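Local coordinates for putative surface-anchored fimbrial subunit (Corynebacterium diphtheriae, PDB 3HR6), which probably forms the shaft of a surface pilus as its major subunit, built of tandem Ig-like modules and carrying a bound calcium ion, at residues T95-Q103 and Q115-Q123; V34-N45 and K75-G86. One frame throughout, in Å; residues are numbered along the deposited sequence. Where two conformers were deposited one is given.

Contact 1. Residues T95-Q103 and Q115-Q123; sequences TPALYLVVQ and QPFLVAAPQ
V101 lies over one face of the F117 ring, joining antiparallel strands 97-103 and 117-124 in the mixed sheet of the pilin D1 region: its CB sits 3.9 Å from the ring centroid, 25° off the normal, which meets the criterion for a CH-pi contact. The ring gets there because CG of F117 stands between its backbone N and carbonyl carbon (chi1 66°), which lays the ring alongside V101. The other branch, V101 CG2, meets V119 CG2 at 3.9 Å, and Y99 continues this face, with V119 O at its ring edge. On the reverse face L118 CD2 sits between L98 and L100, 4.0 Å from L98 CD2 and from L100 CD1. Six backbone hydrogen bonds carry these side chains, pairing A97 with A121, Y99 with V119 and V101 with F117. Beyond the last pair, one water donates to V101 O and Q115 O and accepts from Q103 N. At the other end the Y99 hydroxyl gives a 2.6 Å bond to T95 O, in the carbonyl plane on a lone pair. V9 and I7 of strand 5-13 cover V101 and Y99. The Y99, V101 and V119 side thus packs inward as an apolar surface, its phenol oxygen satisfied by T95 O and R43 NH2.

Contact 2. Residues V34-N45 and K75-G86; sequences VDGMSFTLYRVN and KVTKVATKKTEG
A classic beta bulge interrupts the antiparallel pairing of strands 38-44 and 76-83: V79 and A80 both face L41, and the register shifts by one. L41 O takes a 2.8 Å bond from V79 N and a weak one, 3.4 Å, from A80 N, while L41 N donates to A80 O. Past the bulge, the Y42 ring reaches across the strand with CD1 3.4 Å from K78 CA, and also touches V76 CG2 and K78 CB. V79 CG2 lies over one face of the R43 guanidinium, 3.9 Å from NH2, the nitrogen that also bonds the Y99 hydroxyl. At the far end T84 OG1 serves two backbone groups, donating to V34 O at 2.7 Å and accepting from M37 N at 2.9 Å. A chi1 of 53° sets that hydroxyl between the T84 backbone N and carbonyl carbon and leaves CG2 for the F39 ring, 3.8 Å from CE2. G36 N adds a nearly straight bond to T84 O, at 173°, and T84 N donates to M37 O at 2.8 Å. F39 and L41 pack on V101 of strand 97-103, whereas T40 OG1 bonds to E104 OE2. Thus the backbone ladder survives the extra residue at the bulge, and T84 holds residues 34-37 through its backbone N and O together with its hydroxyl, at once donor and acceptor.

Contacts 1 and 2 belong to one mixed sheet in the N-terminal pilin D1 family region, their centres about 10 Å apart. Strand 38-44 pairs with both 76-83 and 97-103, and 97-103 also pairs with 117-124, which gives the order 76-83, 38-44, 97-103, 117-124. The evidence for direct coupling is L100 N to Y42 O at 2.7 Å and L98 O to V44 N at 2.8 Å, both probable hydrogen bonds. Along the chain contact 2 closes before contact 1 opens; both pairings are antiparallel, with 29 residues between the segments of contact 2 and 11 between those of contact 1. Main-chain bonds thus join four neighbouring strands within the D1 region of the pilin, away from the calcium site.

Contact 1. Residues T95-Q103 and Q115-Q123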
loop_
_atom_site.group_PDB
_atom_site.type_symbol
_atom_site.label_atom_id
_atom_site.label_comp_id
_atom_site.label_asym_id
_atom_site.label_seq_id
_atom_site.Cartn_x
_atom_site.Cartn_y
_atom_site.Cartn_z
ATOM N N THR A 95 -16.364 26.515 -28.318
ATOM C CA THR A 95 -16.222 27.214 -29.591
ATOM C C THR A 95 -15.746 26.192 -30.618
ATOM O O THR A 95 -14.975 25.279 -30.286
ATOM C CB THR A 95 -15.199 28.399 -29.498
ATOM O OG1 THR A 95 -13.859 27.895 -29.520
ATOM C CG2 THR A 95 -15.382 29.191 -28.206
ATOM N N PRO A 96 -16.233 26.292 -31.854
ATOM C CA PRO A 96 -15.736 25.367 -32.869
ATOM C C PRO A 96 -14.207 25.426 -33.004
ATOM O O PRO A 96 -13.646 26.501 -33.183
ATOM C CB PRO A 96 -16.441 25.840 -34.140
ATOM C CG PRO A 96 -17.722 26.458 -33.643
ATOM C CD PRO A 96 -17.366 27.103 -32.340
ATOM N N ALA A 97 -13.541 24.278 -32.873
ATOM C CA ALA A 97 -12.074 24.222 -32.897
ATOM C C ALA A 97 -11.601 22.774 -33.036
ATOM O O ALA A 97 -12.421 21.868 -33.030
ATOM C CB ALA A 97 -11.507 24.818 -31.620
ATOM N N LEU A 98 -10.289 22.578 -33.197
ATOM C CA LEU A 98 -9.654 21.269 -33.014
ATOM C C LEU A 98 -9.278 21.144 -31.547
ATOM O O LEU A 98 -8.662 22.056 -30.976
ATOM C CB LEU A 98 -8.396 21.114 -33.893
ATOM C CG LEU A 98 -7.694 19.736 -33.903
ATOM C CD1 LEU A 98 -8.608 18.656 -34.446
ATOM C CD2 LEU A 98 -6.382 19.779 -34.717
ATOM N N TYR A 99 -9.672 20.033 -30.920
ATOM C CA TYR A 99 -9.373 19.819 -29.514
ATOM C C TYR A 99 -8.456 18.639 -29.275
ATOM O O TYR A 99 -8.323 17.745 -30.099
ATOM C CB TYR A 99 -10.658 19.661 -28.696
ATOM C CG TYR A 99 -11.434 20.962 -28.593
ATOM C CD1 TYR A 99 -11.179 21.864 -27.570
ATOM C CD2 TYR A 99 -12.419 21.296 -29.534
ATOM C CE1 TYR A 99 -11.872 23.058 -27.474
ATOM C CE2 TYR A 99 -13.128 22.502 -29.435
ATOM C CZ TYR A 99 -12.854 23.365 -28.400
ATOM O OH TYR A 99 -13.516 24.583 -28.280
ATOM N N LEU A 100 -7.806 18.656 -28.130
ATOM C CA LEU A 100 -6.975 17.553 -27.703
ATOM C C LEU A 100 -7.462 17.116 -26.324
ATOM O O LEU A 100 -7.597 17.935 -25.407
ATOM C CB LEU A 100 -5.493 17.967 -27.691
ATOM C CG LEU A 100 -4.538 16.881 -27.200
ATOM C CD1 LEU A 100 -4.199 15.935 -28.322
ATOM C CD2 LEU A 100 -3.260 17.532 -26.591
ATOM N N VAL A 101 -7.801 15.828 -26.213
ATOM C CA VAL A 101 -8.303 15.256 -24.978
ATOM C C VAL A 101 -7.176 14.460 -24.333
ATOM O O VAL A 101 -6.627 13.538 -24.950
ATOM C CB VAL A 101 -9.539 14.330 -25.235
ATOM C CG1 VAL A 101 -9.907 13.532 -23.986
ATOM C CG2 VAL A 101 -10.730 15.150 -25.746
ATOM N N VAL A 102 -6.844 14.803 -23.101
ATOM C CA VAL A 102 -5.739 14.150 -22.391
ATOM C C VAL A 102 -6.277 13.473 -21.142
ATOM O O VAL A 102 -6.699 14.135 -20.211
ATOM C CB VAL A 102 -4.614 15.142 -22.005
ATOM C CG1 VAL A 102 -3.504 14.433 -21.204
ATOM C CG2 VAL A 102 -4.024 15.786 -23.250
ATOM N N GLN A 103 -6.261 12.151 -21.095
ATOM C CA GLN A 103 -6.540 11.482 -19.825
ATOM C C GLN A 103 -5.382 11.716 -18.859
ATOM O O GLN A 103 -4.220 11.633 -19.243
ATOM C CB GLN A 103 -6.752 9.979 -19.954
ATOM C CG GLN A 103 -7.320 9.413 -18.657
ATOM C CD GLN A 103 -7.788 7.969 -18.737
ATOM O OE1 GLN A 103 -7.707 7.306 -19.787
ATOM N NE2 GLN A 103 -8.303 7.465 -17.610
ATOM N N GLN A 115 -3.894 7.460 -24.301
ATOM C CA GLN A 115 -3.017 8.449 -24.901
ATOM C C GLN A 115 -3.820 9.690 -25.288
ATOM O O GLN A 115 -5.043 9.613 -25.492
ATOM C CB GLN A 115 -2.387 7.890 -26.174
ATOM C CG GLN A 115 -1.747 6.530 -25.978
ATOM C CD GLN A 115 -0.572 6.612 -25.090
ATOM O OE1 GLN A 115 0.303 7.466 -25.306
ATOM N NE2 GLN A 115 -0.504 5.728 -24.091
ATOM N N PRO A 116 -3.133 10.836 -25.412
ATOM C CA PRO A 116 -3.801 12.006 -25.974
ATOM C C PRO A 116 -4.342 11.766 -27.369
ATOM O O PRO A 116 -3.769 10.987 -28.142
ATOM C CB PRO A 116 -2.687 13.050 -26.001
ATOM C CG PRO A 116 -1.739 12.591 -24.963
ATOM C CD PRO A 116 -1.737 11.138 -25.041
ATOM N N PHE A 117 -5.465 12.403 -27.691
ATOM C CA PHE A 117 -6.035 12.262 -29.006
ATOM C C PHE A 117 -6.801 13.506 -29.420
ATOM O O PHE A 117 -7.281 14.257 -28.598
ATOM C CB PHE A 117 -6.924 11.010 -29.080
ATOM C CG PHE A 117 -8.166 11.073 -28.216
ATOM C CD1 PHE A 117 -9.381 11.479 -28.754
ATOM C CD2 PHE A 117 -8.124 10.689 -26.890
ATOM C CE1 PHE A 117 -10.518 11.548 -27.979
ATOM C CE2 PHE A 117 -9.248 10.762 -26.100
ATOM C CZ PHE A 117 -10.459 11.147 -26.651
ATOM N N LEU A 118 -6.886 13.702 -30.725
ATOM C CA LEU A 118 -7.512 14.883 -31.308
ATOM C C LEU A 118 -9.003 14.621 -31.534
ATOM O O LEU A 118 -9.412 13.491 -31.846
ATOM C CB LEU A 118 -6.845 15.227 -32.636
ATOM C CG LEU A 118 -5.371 15.658 -32.625
ATOM C CD1 LEU A 118 -4.777 15.619 -34.040
ATOM C CD2 LEU A 118 -5.242 17.024 -31.981
ATOM N N VAL A 119 -9.799 15.675 -31.345
ATOM C CA VAL A 119 -11.244 15.662 -31.624
ATOM C C VAL A 119 -11.621 17.002 -32.235
ATOM O O VAL A 119 -11.436 18.035 -31.611
ATOM C CB VAL A 119 -12.107 15.511 -30.346
ATOM C CG1 VAL A 119 -13.535 15.279 -30.706
ATOM C CG2 VAL A 119 -11.601 14.354 -29.460
ATOM N N ALA A 120 -12.170 16.963 -33.429
ATOM C CA ALA A 120 -12.743 18.149 -34.052
ATOM C C ALA A 120 -14.162 18.381 -33.508
ATOM O O ALA A 120 -14.913 17.433 -33.267
ATOM C CB ALA A 120 -12.767 17.997 -35.577
ATOM N N ALA A 121 -14.542 19.646 -33.331
ATOM C CA ALA A 121 -15.922 19.965 -32.995
ATOM C C ALA A 121 -16.273 21.268 -33.677
ATOM O O ALA A 121 -15.515 22.227 -33.589
ATOM C CB ALA A 121 -16.126 20.036 -31.474
ATOM N N PRO A 122 -17.394 21.298 -34.414
ATOM C CA PRO A 122 -18.332 20.212 -34.637
ATOM C C PRO A 122 -17.779 19.187 -35.630
ATOM O O PRO A 122 -16.696 19.377 -36.174
ATOM C CB PRO A 122 -19.552 20.941 -35.210
ATOM C CG PRO A 122 -18.996 22.098 -35.902
ATOM C CD PRO A 122 -17.791 22.519 -35.143
ATOM N N GLN A 123 -18.526 18.112 -35.861
ATOM C CA GLN A 123 -18.201 17.158 -36.905
ATOM C C GLN A 123 -19.410 17.054 -37.814
ATOM O O GLN A 123 -20.457 17.612 -37.513
ATOM C CB GLN A 123 -17.840 15.808 -36.284
ATOM C CG GLN A 123 -16.575 15.917 -35.468
ATOM C CD GLN A 123 -16.181 14.621 -34.832
ATOM O OE1 GLN A 123 -16.693 13.564 -35.193
ATOM N NE2 GLN A 123 -15.285 14.691 -33.860
HETATM O O HOH W 1 -6.549 10.901 -23.593
#

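Contact 2. Residues V34-N45 and K75-G86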
loop_
_atom_site.group_PDB
_atom_site.type_symbol
_atom_site.label_atom_id
_atom_site.label_comp_id
_atom_site.label_asym_id
_atom_site.label_seq_id
_atom_site.Cartn_x
_atom_site.Cartn_y
_atom_site.Cartn_z
ATOM N N VAL A 34 -16.376 3.899 -17.385
ATOM C CA VAL A 34 -15.819 3.953 -16.045
ATOM C C VAL A 34 -15.996 5.364 -15.498
ATOM O O VAL A 34 -15.803 6.361 -16.208
ATOM C CB VAL A 34 -14.333 3.565 -16.083
ATOM C CG1 VAL A 34 -13.658 3.673 -14.683
ATOM C CG2 VAL A 34 -14.166 2.145 -16.677
ATOM N N ASP A 35 -16.410 5.462 -14.240
ATOM C CA ASP A 35 -16.490 6.766 -13.599
ATOM C C ASP A 35 -15.195 7.128 -12.894
ATOM O O ASP A 35 -14.359 6.281 -12.644
ATOM C CB ASP A 35 -17.699 6.807 -12.656
ATOM C CG ASP A 35 -18.998 6.884 -13.411
ATOM O OD1 ASP A 35 -19.033 7.414 -14.546
ATOM O OD2 ASP A 35 -20.010 6.432 -12.867
ATOM N N GLY A 36 -15.028 8.431 -12.653
ATOM C CA GLY A 36 -13.883 8.945 -11.932
ATOM C C GLY A 36 -12.630 9.045 -12.767
ATOM O O GLY A 36 -11.549 9.208 -12.229
ATOM N N MET A 37 -12.770 8.902 -14.093
ATOM C CA MET A 37 -11.615 8.999 -14.972
ATOM C C MET A 37 -11.446 10.462 -15.324
ATOM O O MET A 37 -12.406 11.124 -15.700
ATOM C CB MET A 37 -11.792 8.116 -16.205
ATOM C CG MET A 37 -11.884 6.643 -15.871
ATOM S SD MET A 37 -10.329 5.963 -15.308
ATOM C CE MET A 37 -10.551 5.824 -13.519
ATOM N N SER A 38 -10.210 10.950 -15.210
ATOM C CA SER A 38 -9.928 12.374 -15.254
ATOM C C SER A 38 -9.349 12.750 -16.604
ATOM O O SER A 38 -8.395 12.140 -17.070
ATOM C CB SER A 38 -8.938 12.733 -14.141
ATOM O OG SER A 38 -8.571 14.097 -14.267
ATOM N N PHE A 39 -9.948 13.760 -17.230
ATOM C CA PHE A 39 -9.545 14.228 -18.514
ATOM C C PHE A 39 -9.380 15.717 -18.511
ATOM O O PHE A 39 -10.175 16.427 -17.915
ATOM C CB PHE A 39 -10.598 13.877 -19.553
ATOM C CG PHE A 39 -10.708 12.417 -19.811
ATOM C CD1 PHE A 39 -9.961 11.807 -20.820
ATOM C CD2 PHE A 39 -11.577 11.653 -19.069
ATOM C CE1 PHE A 39 -10.057 10.443 -21.044
ATOM C CE2 PHE A 39 -11.686 10.316 -19.286
ATOM C CZ PHE A 39 -10.924 9.696 -20.286
ATOM N N THR A 40 -8.359 16.175 -19.218
ATOM C CA THR A 40 -8.223 17.577 -19.530
ATOM C C THR A 40 -8.492 17.786 -21.033
ATOM O O THR A 40 -7.966 17.059 -21.898
ATOM C CB THR A 40 -6.843 18.096 -19.114
ATOM O OG1 THR A 40 -6.677 17.887 -17.708
ATOM C CG2 THR A 40 -6.690 19.579 -19.422
ATOM N N LEU A 41 -9.335 18.776 -21.318
ATOM C CA LEU A 41 -9.576 19.251 -22.663
ATOM C C LEU A 41 -8.677 20.454 -22.956
ATOM O O LEU A 41 -8.642 21.405 -22.189
ATOM C CB LEU A 41 -11.052 19.619 -22.843
ATOM C CG LEU A 41 -11.482 19.930 -24.282
ATOM C CD1 LEU A 41 -11.519 18.657 -25.162
ATOM C CD2 LEU A 41 -12.834 20.650 -24.288
ATOM N N TYR A 42 -7.931 20.377 -24.053
ATOM C CA TYR A 42 -7.144 21.483 -24.598
ATOM C C TYR A 42 -7.646 21.866 -25.975
ATOM O O TYR A 42 -8.046 20.989 -26.767
ATOM C CB TYR A 42 -5.686 21.060 -24.783
ATOM C CG TYR A 42 -4.960 20.721 -23.499
ATOM C CD1 TYR A 42 -4.295 21.723 -22.794
ATOM C CD2 TYR A 42 -4.913 19.426 -23.007
ATOM C CE1 TYR A 42 -3.624 21.454 -21.640
ATOM C CE2 TYR A 42 -4.227 19.130 -21.851
ATOM C CZ TYR A 42 -3.594 20.172 -21.156
ATOM O OH TYR A 42 -2.905 19.941 -20.004
ATOM N N ARG A 43 -7.571 23.157 -26.287
ATOM C CA ARG A 43 -7.798 23.645 -27.656
ATOM C C ARG A 43 -6.471 23.655 -28.420
ATOM O O ARG A 43 -5.451 24.062 -27.870
ATOM C CB ARG A 43 -8.392 25.050 -27.649
ATOM C CG ARG A 43 -8.628 25.623 -29.064
ATOM C CD ARG A 43 -9.545 26.837 -29.062
ATOM N NE ARG A 43 -10.745 26.578 -28.264
ATOM C CZ ARG A 43 -11.029 27.113 -27.070
ATOM N NH1 ARG A 43 -10.214 27.992 -26.481
ATOM N NH2 ARG A 43 -12.158 26.755 -26.452
ATOM N N VAL A 44 -6.476 23.160 -29.653
ATOM C CA VAL A 44 -5.279 23.226 -30.493
ATOM C C VAL A 44 -5.171 24.625 -31.079
ATOM O O VAL A 44 -6.031 25.067 -31.845
ATOM C CB VAL A 44 -5.271 22.162 -31.582
ATOM C CG1 VAL A 44 -3.998 22.247 -32.417
ATOM C CG2 VAL A 44 -5.378 20.790 -30.947
ATOM N N ASN A 45 -4.106 25.326 -30.702
ATOM C CA ASN A 45 -3.931 26.703 -31.143
ATOM C C ASN A 45 -3.772 26.809 -32.645
ATOM O O ASN A 45 -3.116 25.976 -33.275
ATOM C CB ASN A 45 -2.728 27.345 -30.442
ATOM C CG ASN A 45 -2.924 27.464 -28.960
ATOM O OD1 ASN A 45 -1.997 27.819 -28.226
ATOM N ND2 ASN A 45 -4.128 27.164 -28.498
ATOM N N LYS A 75 1.654 24.712 -28.015
ATOM C CA LYS A 75 0.789 24.618 -29.172
ATOM C C LYS A 75 -0.697 24.417 -28.820
ATOM O O LYS A 75 -1.549 24.451 -29.710
ATOM C CB LYS A 75 1.279 23.477 -30.065
ATOM C CG LYS A 75 2.748 23.597 -30.441
ATOM C CD LYS A 75 3.034 23.111 -31.860
ATOM C CE LYS A 75 4.308 23.745 -32.401
ATOM N NZ LYS A 75 4.797 23.094 -33.649
ATOM N N VAL A 76 -1.004 24.197 -27.544
ATOM C CA VAL A 76 -2.385 24.024 -27.087
ATOM C C VAL A 76 -2.681 24.970 -25.910
ATOM O O VAL A 76 -1.762 25.422 -25.223
ATOM C CB VAL A 76 -2.664 22.551 -26.681
ATOM C CG1 VAL A 76 -2.295 21.606 -27.830
ATOM C CG2 VAL A 76 -1.894 22.179 -25.422
ATOM N N THR A 77 -3.968 25.233 -25.683
ATOM C CA THR A 77 -4.462 25.996 -24.535
ATOM C C THR A 77 -5.492 25.173 -23.761
ATOM O O THR A 77 -6.477 24.708 -24.348
ATOM C CB THR A 77 -5.145 27.299 -25.012
ATOM O OG1 THR A 77 -4.293 27.980 -25.944
ATOM C CG2 THR A 77 -5.475 28.213 -23.840
ATOM N N LYS A 78 -5.266 25.006 -22.455
ATOM C CA LYS A 78 -6.182 24.264 -21.570
ATOM C C LYS A 78 -7.547 24.946 -21.521
ATOM O O LYS A 78 -7.623 26.175 -21.471
ATOM C CB LYS A 78 -5.611 24.109 -20.145
ATOM C CG LYS A 78 -6.540 23.344 -19.188
ATOM C CD LYS A 78 -5.936 23.059 -17.823
ATOM C CE LYS A 78 -7.062 22.834 -16.805
ATOM N NZ LYS A 78 -6.657 22.332 -15.464
ATOM N N VAL A 79 -8.610 24.137 -21.582
ATOM C CA VAL A 79 -9.980 24.614 -21.463
ATOM C C VAL A 79 -10.539 24.258 -20.099
ATOM O O VAL A 79 -11.040 25.114 -19.377
ATOM C CB VAL A 79 -10.914 23.978 -22.516
ATOM C CG1 VAL A 79 -12.324 24.476 -22.292
ATOM C CG2 VAL A 79 -10.453 24.277 -23.947
ATOM N N ALA A 80 -10.468 22.978 -19.749
ATOM C CA ALA A 80 -10.993 22.510 -18.486
ATOM C C ALA A 80 -10.524 21.099 -18.208
ATOM O O ALA A 80 -9.959 20.433 -19.068
ATOM C CB ALA A 80 -12.510 22.561 -18.482
ATOM N N THR A 81 -10.734 20.685 -16.974
ATOM C CA THR A 81 -10.470 19.327 -16.577
ATOM C C THR A 81 -11.661 18.818 -15.780
ATOM O O THR A 81 -12.242 19.553 -14.993
ATOM C CB THR A 81 -9.152 19.212 -15.768
ATOM O OG1 THR A 81 -8.851 17.833 -15.535
ATOM C CG2 THR A 81 -9.235 19.964 -14.443
ATOM N N LYS A 82 -12.036 17.563 -16.012
ATOM C CA LYS A 82 -13.048 16.936 -15.168
ATOM C C LYS A 82 -13.009 15.421 -15.195
ATOM O O LYS A 82 -12.365 14.801 -16.035
ATOM C CB LYS A 82 -14.452 17.409 -15.522
ATOM C CG LYS A 82 -14.879 17.114 -16.904
ATOM C CD LYS A 82 -16.264 17.748 -17.229
ATOM C CE LYS A 82 -16.201 19.253 -17.375
ATOM N NZ LYS A 82 -17.528 19.877 -17.665
ATOM N N LYS A 83 -13.765 14.847 -14.275
ATOM C CA LYS A 83 -13.853 13.409 -14.126
ATOM C C LYS A 83 -15.166 12.894 -14.725
ATOM O O LYS A 83 -16.190 13.581 -14.749
ATOM C CB LYS A 83 -13.767 13.040 -12.649
ATOM C CG LYS A 83 -12.368 13.116 -12.107
ATOM C CD LYS A 83 -12.362 12.872 -10.602
ATOM C CE LYS A 83 -10.973 12.871 -10.049
ATOM N NZ LYS A 83 -10.439 14.254 -10.079
ATOM N N THR A 84 -15.123 11.687 -15.253
ATOM C CA THR A 84 -16.347 11.091 -15.775
ATOM C C THR A 84 -17.314 10.801 -14.601
ATOM O O THR A 84 -16.897 10.451 -13.469
ATOM C CB THR A 84 -16.028 9.802 -16.530
ATOM O OG1 THR A 84 -15.247 8.934 -15.694
ATOM C CG2 THR A 84 -15.235 10.130 -17.826
ATOM N N GLU A 85 -18.579 11.018 -14.860
ATOM C CA GLU A 85 -19.649 10.659 -13.937
ATOM C C GLU A 85 -20.797 10.192 -14.802
ATOM O O GLU A 85 -21.065 10.775 -15.860
ATOM C CB GLU A 85 -20.046 11.855 -13.072
ATOM C CG GLU A 85 -21.034 11.517 -11.942
ATOM C CD GLU A 85 -20.493 10.549 -10.862
ATOM O OE1 GLU A 85 -19.270 10.221 -10.805
ATOM O OE2 GLU A 85 -21.324 10.111 -10.042
ATOM N N GLY A 86 -21.448 9.108 -14.390
ATOM C CA GLY A 86 -22.474 8.474 -15.230
ATOM C C GLY A 86 -21.924 8.037 -16.583
ATOM O O GLY A 86 -22.655 8.059 -17.596
#